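Local coordinates for protein fatty acid biosynthesis transcriptional regulator (Streptococcus pneumoniae, PDB 6JBX) that binds DNA as a dimeric MarR-family winged helix-turn-helix regulator and probably represses the genes of fatty acid synthesis, at residues N24-V27 / I28-V31; K39-S42 / I43-H47; M46-I49 / D50-K54; T75-L78 / N79-R83; L103-K106 / G107-H111. All coordinates share one frame; numbering follows the deposited sequence.

All five contacts are local, between residues a few positions apart, so none encloses a long loop; they come in order along the chain, with contacts 2 and 3 overlapping. Contact 1 lies on helix 11-34. Contact 2 covers the turn into helix 43-54 and its first turns, and meets contact 1 where Glu30 OE2 approaches Ile43 N. Contact 3 continues on that helix and shares Met46 and His47 with contact 2. Contact 4 lies on helix 71-84, where Leu78 and Leu81 pack on Thr48 of contact 3. Contact 5 joins strand 99-103 to helix 105-125; its Leu103 packs on contact 3 and its Ile110 on Ile41 of contact 2. Helix 43-54 touches the other three.

Contact 1 (N24-V27 / I28-V31); sequences NVLV and IEEV
Leu26 and Glu29 meet on one flank of helix 11-34, a long helix of the MarR fold that also takes part in the dimer. The contact is a piece of continuous alpha-helix.

Four backbone hydrogen bonds of the i to i+4 kind hold it. Ile28 N donates to Asn24 O at 2.9 Å. Glu29, Glu30 and Val31 donate in the same way to Val25, Leu26 and Val27. The N atoms of Leu26 and Val27 lack a bond to the turn before, and the helix is kinked there.

Apolar contact between side chains is slight. Val27 CG1 lies 4.4 Å from Val31 CG2, one turn on. The CG1 arm of Ile28 runs back over Asn24 O, since CG1 stands beside the backbone N (chi1 -71°). Val25 lies near a bound tridecane and packs on Phe22 of the second subunit.

The polar ends find partners beyond these two turns. Asn24 OD1 is hydrogen-bonded to Lys152 NZ and Asn24 ND2 to Glu66 O, both of the second subunit. Glu30 forms a salt bridge with Arg34 and accepts from Ile43 N. Glu29 touches Phe117 and His118 of helix 105-125.

The Glu29 chain is extended beyond CG and slants across Leu26, with its OE1 3.4 Å from Leu26 CD2.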
# COMPACT_ATOMS: atom_id res chain seq x y z
N ASN A 24 -0.17 5.11 -4.03
CA ASN A 24 1.08 5.85 -3.93
C ASN A 24 1.81 5.70 -2.57
O ASN A 24 3.00 6.07 -2.47
CB ASN A 24 0.90 7.33 -4.26
CG ASN A 24 0.49 7.60 -5.68
OD1 ASN A 24 -0.15 8.62 -5.93
ND2 ASN A 24 0.79 6.73 -6.62
N VAL A 25 1.18 5.20 -1.52
CA VAL A 25 1.74 5.33 -0.17
C VAL A 25 3.08 4.57 -0.10
O VAL A 25 4.01 5.09 0.51
CB VAL A 25 0.79 4.84 0.92
CG1 VAL A 25 0.47 3.34 0.79
CG2 VAL A 25 1.36 5.16 2.31
N LEU A 26 3.18 3.38 -0.71
CA LEU A 26 4.42 2.57 -0.62
C LEU A 26 5.54 3.23 -1.44
O LEU A 26 6.67 3.20 -1.02
CB LEU A 26 4.18 1.13 -1.09
CG LEU A 26 3.41 0.23 -0.12
CD1 LEU A 26 3.47 -1.23 -0.51
CD2 LEU A 26 3.86 0.39 1.31
N VAL A 27 5.23 3.83 -2.57
CA VAL A 27 6.19 4.58 -3.34
C VAL A 27 6.69 5.80 -2.56
O VAL A 27 7.87 6.08 -2.57
CB VAL A 27 5.61 4.99 -4.70
CG1 VAL A 27 6.61 5.80 -5.48
CG2 VAL A 27 5.21 3.76 -5.52
N ILE A 28 5.81 6.54 -1.92
CA ILE A 28 6.22 7.71 -1.17
C ILE A 28 7.12 7.29 0.00
O ILE A 28 8.12 7.94 0.28
CB ILE A 28 5.00 8.53 -0.72
CG1 ILE A 28 4.38 9.21 -1.94
CG2 ILE A 28 5.41 9.53 0.36
CD1 ILE A 28 3.09 9.92 -1.68
N GLU A 29 6.81 6.19 0.66
CA GLU A 29 7.66 5.74 1.75
C GLU A 29 9.04 5.31 1.23
O GLU A 29 10.04 5.56 1.86
CB GLU A 29 7.03 4.55 2.46
CG GLU A 29 5.73 4.88 3.18
CD GLU A 29 5.25 3.75 4.08
OE1 GLU A 29 5.10 2.60 3.60
OE2 GLU A 29 5.08 4.02 5.27
N GLU A 30 9.07 4.61 0.13
CA GLU A 30 10.31 4.19 -0.47
C GLU A 30 11.14 5.43 -0.87
O GLU A 30 12.31 5.44 -0.62
CB GLU A 30 10.05 3.25 -1.64
CG GLU A 30 11.31 2.95 -2.45
CD GLU A 30 11.80 1.51 -2.53
OE1 GLU A 30 12.87 1.31 -3.15
OE2 GLU A 30 11.12 0.57 -2.00
N VAL A 31 10.53 6.45 -1.43
CA VAL A 31 11.23 7.66 -1.85
C VAL A 31 11.82 8.35 -0.62
O VAL A 31 12.93 8.86 -0.67
CB VAL A 31 10.31 8.64 -2.61
CG1 VAL A 31 10.85 10.08 -2.65
CG2 VAL A 31 10.05 8.15 -4.00

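Contact 2 (K39-S42 / I43-H47); sequences KDIS and IKEMH. With nucleotides of chain C.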
# COMPACT_ATOMS: atom_id res chain seq x y z
N LYS A 39 20.78 4.58 1.75
CA LYS A 39 20.11 4.62 0.46
C LYS A 39 19.97 3.23 -0.16
O LYS A 39 19.42 3.14 -1.23
CB LYS A 39 20.84 5.51 -0.55
CG LYS A 39 20.93 6.95 -0.11
CD LYS A 39 21.59 7.80 -1.17
CE LYS A 39 21.49 9.26 -0.84
NZ LYS A 39 21.71 9.50 0.59
N ASP A 40 20.31 2.20 0.56
CA ASP A 40 20.32 0.85 -0.02
C ASP A 40 19.24 -0.05 0.64
O ASP A 40 19.43 -1.26 0.66
CB ASP A 40 21.71 0.22 0.13
CG ASP A 40 22.13 0.06 1.58
OD1 ASP A 40 21.58 0.80 2.44
OD2 ASP A 40 22.97 -0.82 1.86
N ILE A 41 18.12 0.53 1.10
CA ILE A 41 17.06 -0.21 1.79
C ILE A 41 15.72 0.17 1.16
O ILE A 41 15.33 1.33 1.13
CB ILE A 41 17.07 0.09 3.30
CG1 ILE A 41 18.27 -0.54 4.01
CG2 ILE A 41 15.77 -0.36 3.96
CD1 ILE A 41 18.31 -2.06 3.92
N SER A 42 15.06 -0.83 0.61
CA SER A 42 13.76 -0.68 0.02
C SER A 42 12.69 -0.69 1.12
O SER A 42 12.93 -1.12 2.27
CB SER A 42 13.49 -1.85 -0.90
OG SER A 42 13.13 -2.96 -0.08
N ILE A 43 11.47 -0.31 0.74
CA ILE A 43 10.39 -0.30 1.73
C ILE A 43 10.11 -1.73 2.18
O ILE A 43 9.83 -1.94 3.36
CB ILE A 43 9.13 0.43 1.23
CG1 ILE A 43 8.09 0.56 2.35
CG2 ILE A 43 8.50 -0.23 -0.02
CD1 ILE A 43 8.49 1.47 3.49
N LYS A 44 10.24 -2.73 1.32
CA LYS A 44 10.01 -4.12 1.75
C LYS A 44 11.11 -4.60 2.70
O LYS A 44 10.80 -5.28 3.70
CB LYS A 44 9.91 -5.08 0.57
CG LYS A 44 8.68 -4.86 -0.28
CD LYS A 44 7.45 -4.92 0.58
CE LYS A 44 6.16 -4.90 -0.19
NZ LYS A 44 5.07 -4.41 0.69
N GLU A 45 12.35 -4.21 2.47
CA GLU A 45 13.40 -4.56 3.42
C GLU A 45 13.15 -3.82 4.73
O GLU A 45 13.41 -4.37 5.80
CB GLU A 45 14.83 -4.22 2.94
CG GLU A 45 15.29 -5.07 1.76
CD GLU A 45 16.55 -4.55 1.08
OE1 GLU A 45 17.52 -5.36 0.93
OE2 GLU A 45 16.58 -3.34 0.69
N MET A 46 12.67 -2.58 4.65
CA MET A 46 12.37 -1.83 5.87
C MET A 46 11.32 -2.58 6.69
O MET A 46 11.39 -2.60 7.91
CB MET A 46 11.90 -0.42 5.54
CG MET A 46 11.81 0.51 6.71
SD MET A 46 13.36 0.89 7.59
CE MET A 46 12.96 0.06 9.12
N HIS A 47 10.41 -3.31 6.04
CA HIS A 47 9.42 -4.06 6.82
C HIS A 47 10.11 -5.19 7.60
O HIS A 47 9.76 -5.42 8.74
CB HIS A 47 8.29 -4.63 5.95
CG HIS A 47 7.41 -3.57 5.38
ND1 HIS A 47 6.70 -3.77 4.22
CD2 HIS A 47 7.17 -2.29 5.79
CE1 HIS A 47 6.05 -2.66 3.93
NE2 HIS A 47 6.32 -1.73 4.88
P DG C 13 13.50 -6.18 -2.17
OP1 DG C 13 12.94 -4.97 -1.56
OP2 DG C 13 14.43 -7.09 -1.41
O5' DG C 13 12.28 -7.05 -2.68
C5' DG C 13 11.16 -6.42 -3.31
C4' DG C 13 10.18 -7.51 -3.66
O4' DG C 13 10.78 -8.31 -4.69
C3' DG C 13 9.84 -8.49 -2.52
O3' DG C 13 8.42 -8.50 -2.36
C2' DG C 13 10.44 -9.82 -2.97
C1' DG C 13 10.45 -9.65 -4.49
N9 DG C 13 11.40 -10.43 -5.27
C8 DG C 13 12.75 -10.57 -5.04
N7 DG C 13 13.35 -11.28 -5.96
C5 DG C 13 12.35 -11.59 -6.86
C6 DG C 13 12.40 -12.34 -8.06
O6 DG C 13 13.37 -12.91 -8.58
N1 DG C 13 11.14 -12.43 -8.65
C2 DG C 13 9.99 -11.86 -8.16
N2 DG C 13 8.88 -12.05 -8.89
N3 DG C 13 9.94 -11.14 -7.06
C4 DG C 13 11.14 -11.09 -6.44
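Ser42 and Glu45 close on each other at the start of helix 43-54 and form a capping box. Ser42 is the N-cap residue.

The Glu45 side chain can be followed outward. Its CB lies 3.7 Å from Ser42 OG. CG passes closer to the same hydroxyl and faces OP2 of DG13 of chain C at 3.9 Å. CG sits beside the backbone N (chi1 -68°), and the extended chain then carries the carboxylate back to the residues before the helix. There OE2 accepts from Ser42 N at 2.9 Å through its anti lone pair, with an N-H...O angle of 171°. OE2 also lies against Ile41 CA. Glu45 OE1 forms a salt bridge with Lys84.

The other half of the box is Glu45 N, which donates to Ser42 OG at 2.9 Å. The hydroxyl reaches it from between the backbone N and the carbonyl carbon (chi1 78°). Ser42 O accepts from Met46 N, the first i to i+4 bond of the helix.

Beside the box, Ile41 CG2 rests on Met46 CB at 4.2 Å. Ile41 and Met46 also pack on Ile110 of helix 105-125.

Ser42 OG donates to OP1 of DG13 of chain C at 2.5 Å, a short bond. One hydroxyl thus caps the helix and grips the DNA backbone. Its proton goes to the phosphate while its oxygen accepts from Glu45 N. The positive end of the helix dipole would probably favour the phosphate here.

Contact 3 (M46-I49 / D50-K54); sequences MHTI and DVIGK
Residues Met46 to Gly53 form regular alpha-helix, with Asp50, Val51, Ile52 and Gly53 each donating a backbone hydrogen bond to the residue four places earlier. The bond from Gly53 N to Ile49 O is short at 2.8 Å. That from Ile52 N to Thr48 O is longer at 3.2 Å, but its N-H...O angle is 168°.

Thr48 and Ile52 lie side by side and point the same way. Thr48 CG2 meets Ile52 CD1 at 4.1 Å. Thr48 OG1 stands beside the backbone N (chi1 -57°), which leaves CG2 anti to it and alongside Ile52. Ile52 CG1 also lies 3.4 Å over Thr48 O. Val51 CG2 leans on His47 O in a similar way.

Asp50 CB packs against Met46 O and His47 O. Its carboxylate turns from them to Lys54, whose NZ forms a salt bridge with Asp50 OD2 at 2.9 Å. The ammonium meets OD2 on the syn side, 26° out of the carboxylate plane. This i to i+4 pair lies on the partly exposed flank of the last turn. Asp50 also packs on His111 of helix 105-125.

The contact fills much of helix 43-54, inside the winged helix-turn-helix domain. Thr48 packs on Leu78 and Leu81 of helix 71-84, and Val51 on Val63 and Leu67 of helix 60-67. Ile49 meets Ile110 and Met46 meets His114, both of helix 105-125, while Ile52 rests on Leu101 and Leu103 of strand 99-103.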
# COMPACT_ATOMS: atom_id res chain seq x y z
N MET A 46 12.67 -2.58 4.65
CA MET A 46 12.37 -1.83 5.87
C MET A 46 11.32 -2.58 6.69
O MET A 46 11.39 -2.60 7.91
CB MET A 46 11.90 -0.42 5.54
CG MET A 46 11.81 0.51 6.71
SD MET A 46 13.36 0.89 7.59
CE MET A 46 12.96 0.06 9.12
N HIS A 47 10.41 -3.31 6.04
CA HIS A 47 9.42 -4.06 6.82
C HIS A 47 10.11 -5.19 7.60
O HIS A 47 9.76 -5.42 8.74
CB HIS A 47 8.29 -4.63 5.95
CG HIS A 47 7.41 -3.57 5.38
ND1 HIS A 47 6.70 -3.77 4.22
CD2 HIS A 47 7.17 -2.29 5.79
CE1 HIS A 47 6.05 -2.66 3.93
NE2 HIS A 47 6.32 -1.73 4.88
N THR A 48 11.03 -5.91 6.98
CA THR A 48 11.79 -6.95 7.65
C THR A 48 12.58 -6.34 8.81
O THR A 48 12.51 -6.84 9.93
CB THR A 48 12.68 -7.73 6.69
OG1 THR A 48 11.83 -8.26 5.68
CG2 THR A 48 13.44 -8.85 7.36
N ILE A 49 13.23 -5.20 8.58
CA ILE A 49 13.99 -4.57 9.64
C ILE A 49 13.07 -4.25 10.83
O ILE A 49 13.46 -4.39 12.00
CB ILE A 49 14.74 -3.33 9.13
CG1 ILE A 49 15.88 -3.73 8.19
CG2 ILE A 49 15.24 -2.47 10.28
CD1 ILE A 49 16.67 -2.58 7.65
N ASP A 50 11.87 -3.80 10.52
CA ASP A 50 10.87 -3.34 11.49
C ASP A 50 10.44 -4.50 12.41
O ASP A 50 10.43 -4.36 13.62
CB ASP A 50 9.66 -2.77 10.74
CG ASP A 50 8.68 -2.04 11.63
OD1 ASP A 50 9.14 -1.23 12.46
OD2 ASP A 50 7.46 -2.33 11.49
N VAL A 51 10.12 -5.63 11.82
CA VAL A 51 9.76 -6.80 12.60
C VAL A 51 10.91 -7.14 13.57
O VAL A 51 10.67 -7.36 14.76
CB VAL A 51 9.42 -7.99 11.68
CG1 VAL A 51 9.27 -9.27 12.48
CG2 VAL A 51 8.18 -7.72 10.85
N ILE A 52 12.14 -7.21 13.06
CA ILE A 52 13.27 -7.64 13.89
C ILE A 52 13.51 -6.60 14.99
O ILE A 52 13.80 -6.95 16.13
CB ILE A 52 14.53 -7.89 13.04
CG1 ILE A 52 14.26 -8.92 11.94
CG2 ILE A 52 15.72 -8.30 13.91
CD1 ILE A 52 15.38 -9.06 10.93
N GLY A 53 13.35 -5.32 14.69
CA GLY A 53 13.66 -4.28 15.69
C GLY A 53 12.65 -4.27 16.84
O GLY A 53 13.01 -4.06 18.01
N LYS A 54 11.39 -4.53 16.53
CA LYS A 54 10.33 -4.56 17.53
C LYS A 54 10.46 -5.82 18.41
O LYS A 54 10.05 -5.80 19.56
CB LYS A 54 8.95 -4.54 16.86
CG LYS A 54 8.49 -3.19 16.34
CD LYS A 54 7.25 -3.30 15.45
CE LYS A 54 6.71 -1.96 14.99
NZ LYS A 54 5.78 -2.13 13.85

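Contact 4 (T75-L78 / N79-R83); sequences TTSL and NNLER. With nucleotides of chain D.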
# COMPACT_ATOMS: atom_id res chain seq x y z
N THR A 75 14.21 -15.67 3.79
CA THR A 75 15.64 -16.03 3.86
C THR A 75 16.45 -15.14 2.90
O THR A 75 17.53 -14.69 3.26
CB THR A 75 15.87 -17.51 3.56
OG1 THR A 75 15.31 -18.24 4.67
CG2 THR A 75 17.34 -17.86 3.39
N THR A 76 15.92 -14.92 1.70
CA THR A 76 16.59 -14.09 0.70
C THR A 76 16.76 -12.67 1.24
O THR A 76 17.83 -12.09 1.14
CB THR A 76 15.84 -14.14 -0.64
OG1 THR A 76 16.00 -15.50 -1.08
CG2 THR A 76 16.36 -13.13 -1.64
N SER A 77 15.70 -12.12 1.80
CA SER A 77 15.73 -10.77 2.30
C SER A 77 16.76 -10.67 3.44
O SER A 77 17.55 -9.70 3.49
CB SER A 77 14.35 -10.34 2.73
OG SER A 77 14.33 -8.99 3.17
N LEU A 78 16.78 -11.67 4.33
CA LEU A 78 17.72 -11.64 5.44
C LEU A 78 19.16 -11.74 4.90
O LEU A 78 20.05 -11.05 5.41
CB LEU A 78 17.43 -12.78 6.42
CG LEU A 78 16.08 -12.72 7.14
CD1 LEU A 78 15.84 -14.03 7.87
CD2 LEU A 78 15.99 -11.55 8.11
N ASN A 79 19.40 -12.55 3.86
CA ASN A 79 20.75 -12.65 3.27
C ASN A 79 21.21 -11.27 2.78
O ASN A 79 22.34 -10.87 3.05
CB ASN A 79 20.82 -13.65 2.10
CG ASN A 79 20.72 -15.10 2.52
OD1 ASN A 79 20.79 -15.41 3.71
ND2 ASN A 79 20.58 -15.99 1.54
N ASN A 80 20.35 -10.56 2.03
CA ASN A 80 20.67 -9.19 1.56
C ASN A 80 20.92 -8.25 2.75
O ASN A 80 21.80 -7.39 2.73
CB ASN A 80 19.59 -8.63 0.62
CG ASN A 80 19.47 -9.41 -0.67
OD1 ASN A 80 20.45 -10.03 -1.12
ND2 ASN A 80 18.28 -9.44 -1.26
N LEU A 81 20.12 -8.38 3.79
CA LEU A 81 20.20 -7.42 4.90
C LEU A 81 21.47 -7.74 5.73
O LEU A 81 22.12 -6.85 6.21
CB LEU A 81 18.94 -7.52 5.77
CG LEU A 81 17.66 -6.87 5.23
CD1 LEU A 81 16.44 -7.23 6.11
CD2 LEU A 81 17.81 -5.36 5.18
N GLU A 82 21.81 -9.01 5.87
CA GLU A 82 23.04 -9.37 6.61
C GLU A 82 24.24 -8.88 5.78
O GLU A 82 25.06 -8.23 6.30
CB GLU A 82 23.14 -10.87 6.89
CG GLU A 82 24.28 -11.24 7.84
CD GLU A 82 24.16 -12.58 8.57
OE1 GLU A 82 23.65 -13.57 7.94
OE2 GLU A 82 24.56 -12.65 9.77
N ARG A 83 24.26 -9.18 4.48
CA ARG A 83 25.32 -8.70 3.59
C ARG A 83 25.47 -7.18 3.72
O ARG A 83 26.61 -6.68 3.72
CB ARG A 83 25.02 -9.08 2.14
CG ARG A 83 25.94 -8.43 1.11
CD ARG A 83 25.68 -8.83 -0.34
NE ARG A 83 24.30 -8.61 -0.78
CZ ARG A 83 23.82 -7.44 -1.20
NH1 ARG A 83 24.62 -6.39 -1.27
NH2 ARG A 83 22.55 -7.32 -1.56
P DT D 6 18.37 -19.17 7.16
OP1 DT D 6 19.66 -18.65 7.62
OP2 DT D 6 17.21 -18.30 6.84
O5' DT D 6 18.69 -20.05 5.87
C5' DT D 6 19.69 -21.06 5.94
C4' DT D 6 19.68 -21.79 4.63
O4' DT D 6 18.40 -22.41 4.44
C3' DT D 6 19.87 -20.88 3.42
O3' DT D 6 21.17 -21.15 2.93
C2' DT D 6 18.82 -21.34 2.42
C1' DT D 6 18.26 -22.61 3.06
N1 DT D 6 16.84 -22.84 2.81
C2 DT D 6 16.51 -23.82 1.90
O2 DT D 6 17.34 -24.47 1.30
N3 DT D 6 15.16 -23.99 1.72
C4 DT D 6 14.15 -23.31 2.34
O4 DT D 6 12.98 -23.57 2.07
C5 DT D 6 14.57 -22.27 3.25
C7 DT D 6 13.53 -21.47 3.96
C6 DT D 6 15.88 -22.11 3.45
P DT D 7 21.77 -20.29 1.73
OP1 DT D 7 23.24 -20.46 1.79
OP2 DT D 7 21.14 -18.96 1.79
O5' DT D 7 21.32 -21.11 0.44
C5' DT D 7 21.70 -22.48 0.34
C4' DT D 7 21.01 -23.09 -0.85
O4' DT D 7 19.59 -23.10 -0.61
C3' DT D 7 21.23 -22.32 -2.15
O3' DT D 7 21.96 -23.17 -3.04
C2' DT D 7 19.82 -21.96 -2.62
C1' DT D 7 18.93 -22.92 -1.86
N1 DT D 7 17.57 -22.47 -1.56
C2 DT D 7 16.50 -23.19 -2.05
O2 DT D 7 16.62 -24.13 -2.81
N3 DT D 7 15.27 -22.72 -1.66
C4 DT D 7 15.02 -21.68 -0.79
O4 DT D 7 13.86 -21.38 -0.52
C5 DT D 7 16.18 -20.97 -0.32
C7 DT D 7 16.01 -19.78 0.57
C6 DT D 7 17.38 -21.42 -0.70
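Asn79 folds its amide back over the turn before it, so that its CG lies 3.3 Å from Thr75 O. Its CG stands beside the backbone N (chi1 -72°). This sends ND2 out to the DNA, where it donates to OP2 of DT7 of chain D at 3.0 Å with an N-H...O angle of 156°. OD1 has a weak hydrogen bond with Arg89.

Thr75 faces the neighbouring phosphate. Its OG1 donates to OP2 of DT6 of chain D at 2.9 Å, and its CG2 lies 3.7 Å from the methyl C7 of DT7 of chain D. The two side chains thus hold successive phosphates of one strand. They belong to helix 71-84, the recognition helix of the winged helix-turn-helix domain.

Thr76 and Asn80 run side by side in the same direction, with CG2 of Thr76 4.2 Å from ND2 of Asn80. Arg83 NH2 makes a weak hydrogen bond of 3.5 Å to Asn80 OD1, which lies in the guanidinium plane at its edge. Leu81 leans over the preceding turn, its CG 3.3 Å from Ser77 O. Leu78 and Leu81 pack on Ile87 of strand 87-91, and Thr76 packs on a thymine base of the DNA.

Contact 5 (L103-K106 / G107-H111); sequences LTKK and GRLIH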
# COMPACT_ATOMS: atom_id res chain seq x y z
N LEU A 103 19.02 -6.71 15.18
CA LEU A 103 19.49 -5.60 14.38
C LEU A 103 20.92 -5.28 14.79
O LEU A 103 21.22 -5.23 15.97
CB LEU A 103 18.60 -4.37 14.59
CG LEU A 103 17.15 -4.44 14.10
CD1 LEU A 103 16.53 -3.07 14.12
CD2 LEU A 103 17.05 -5.03 12.70
N THR A 104 21.76 -4.97 13.81
CA THR A 104 23.05 -4.34 14.07
C THR A 104 22.79 -2.90 14.54
O THR A 104 21.65 -2.44 14.61
CB THR A 104 23.95 -4.35 12.83
OG1 THR A 104 23.43 -3.49 11.80
CG2 THR A 104 24.16 -5.75 12.28
N LYS A 105 23.85 -2.19 14.85
CA LYS A 105 23.71 -0.79 15.21
C LYS A 105 23.16 -0.03 14.01
O LYS A 105 22.40 0.90 14.18
CB LYS A 105 25.06 -0.18 15.63
CG LYS A 105 24.98 1.29 16.04
CD LYS A 105 23.79 1.60 16.97
CE LYS A 105 23.02 2.87 16.63
NZ LYS A 105 21.75 3.00 17.42
N LYS A 106 23.58 -0.42 12.81
CA LYS A 106 23.16 0.27 11.63
C LYS A 106 21.66 0.03 11.46
O LYS A 106 20.92 0.95 11.16
CB LYS A 106 23.98 -0.18 10.42
CG LYS A 106 23.84 0.67 9.17
CD LYS A 106 24.66 0.16 7.98
CE LYS A 106 24.70 1.15 6.83
NZ LYS A 106 25.22 0.52 5.59
N GLY A 107 21.23 -1.20 11.66
CA GLY A 107 19.83 -1.57 11.62
C GLY A 107 18.99 -0.74 12.58
O GLY A 107 17.97 -0.23 12.20
N ARG A 108 19.44 -0.60 13.82
CA ARG A 108 18.74 0.20 14.82
C ARG A 108 18.62 1.65 14.33
O ARG A 108 17.52 2.27 14.46
CB ARG A 108 19.43 0.12 16.18
CG ARG A 108 19.29 -1.25 16.83
CD ARG A 108 19.73 -1.36 18.30
NE ARG A 108 21.13 -1.03 18.53
CZ ARG A 108 22.14 -1.88 18.42
NH1 ARG A 108 21.92 -3.15 18.10
NH2 ARG A 108 23.38 -1.46 18.57
N LEU A 109 19.68 2.17 13.68
CA LEU A 109 19.67 3.57 13.22
C LEU A 109 18.59 3.76 12.15
O LEU A 109 17.85 4.72 12.21
CB LEU A 109 21.03 3.97 12.63
CG LEU A 109 22.07 4.53 13.59
CD1 LEU A 109 23.23 5.12 12.79
CD2 LEU A 109 21.48 5.58 14.52
N ILE A 110 18.52 2.89 11.16
CA ILE A 110 17.56 3.11 10.14
C ILE A 110 16.14 2.78 10.68
O ILE A 110 15.16 3.39 10.25
CB ILE A 110 17.90 2.34 8.85
CG1 ILE A 110 17.02 2.83 7.69
CG2 ILE A 110 17.80 0.84 9.05
CD1 ILE A 110 17.20 2.10 6.38
N HIS A 111 16.01 1.83 11.61
CA HIS A 111 14.70 1.52 12.20
C HIS A 111 14.10 2.79 12.82
O HIS A 111 12.94 3.10 12.60
CB HIS A 111 14.86 0.39 13.22
CG HIS A 111 13.60 -0.02 13.89
ND1 HIS A 111 12.46 -0.35 13.18
CD2 HIS A 111 13.29 -0.15 15.20
CE1 HIS A 111 11.51 -0.68 14.02
NE2 HIS A 111 11.99 -0.57 15.26
O HOH W 1 19.97 -4.94 18.33
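Leu103 packs against the first turn of helix 105-125, with its CD1 3.7 Å from the carbonyl carbon of Gly107. The same methyl meets His111 CB. Gly107 has no side chain, and Leu103 packs directly on its backbone. This inner side is buried: Leu103 also rests on Ile49 of helix 43-54 and Ile87 of strand 87-91, and Ile110 on Tyr86.

Thr104 is the N-cap of the helix. Its OG1 accepts from Gly107 N at 3.2 Å, and more weakly from Lys106 N. The hydroxyl lies between the backbone N and the carbonyl carbon (chi1 68°), which turns it to the open end of the helix. Thr104 OG1 is also hydrogen-bonded to Gly85 O. Strand 99-103, part of the wing of the winged helix-turn-helix domain, passes here into the helix that leaves it.

The outer side is looser, with the long chains of Lys105 and Arg108 and the exposed Leu109. Arg108 bends at chi3 (-61°) and lays one face of its guanidinium over Thr104 O and Lys105 CA. A water links its NH1 to Leu103 O, at 2.7 Å from Arg108 NH1. Lys105 crosses Arg108 at about a right angle, its CD 3.5 Å from Arg108 NH2. Beyond it, Lys105 CE rests on Leu109 CG at 3.6 Å. The like charges of Lys105 NZ and Arg108 NE are 4.2 Å apart on this exposed surface.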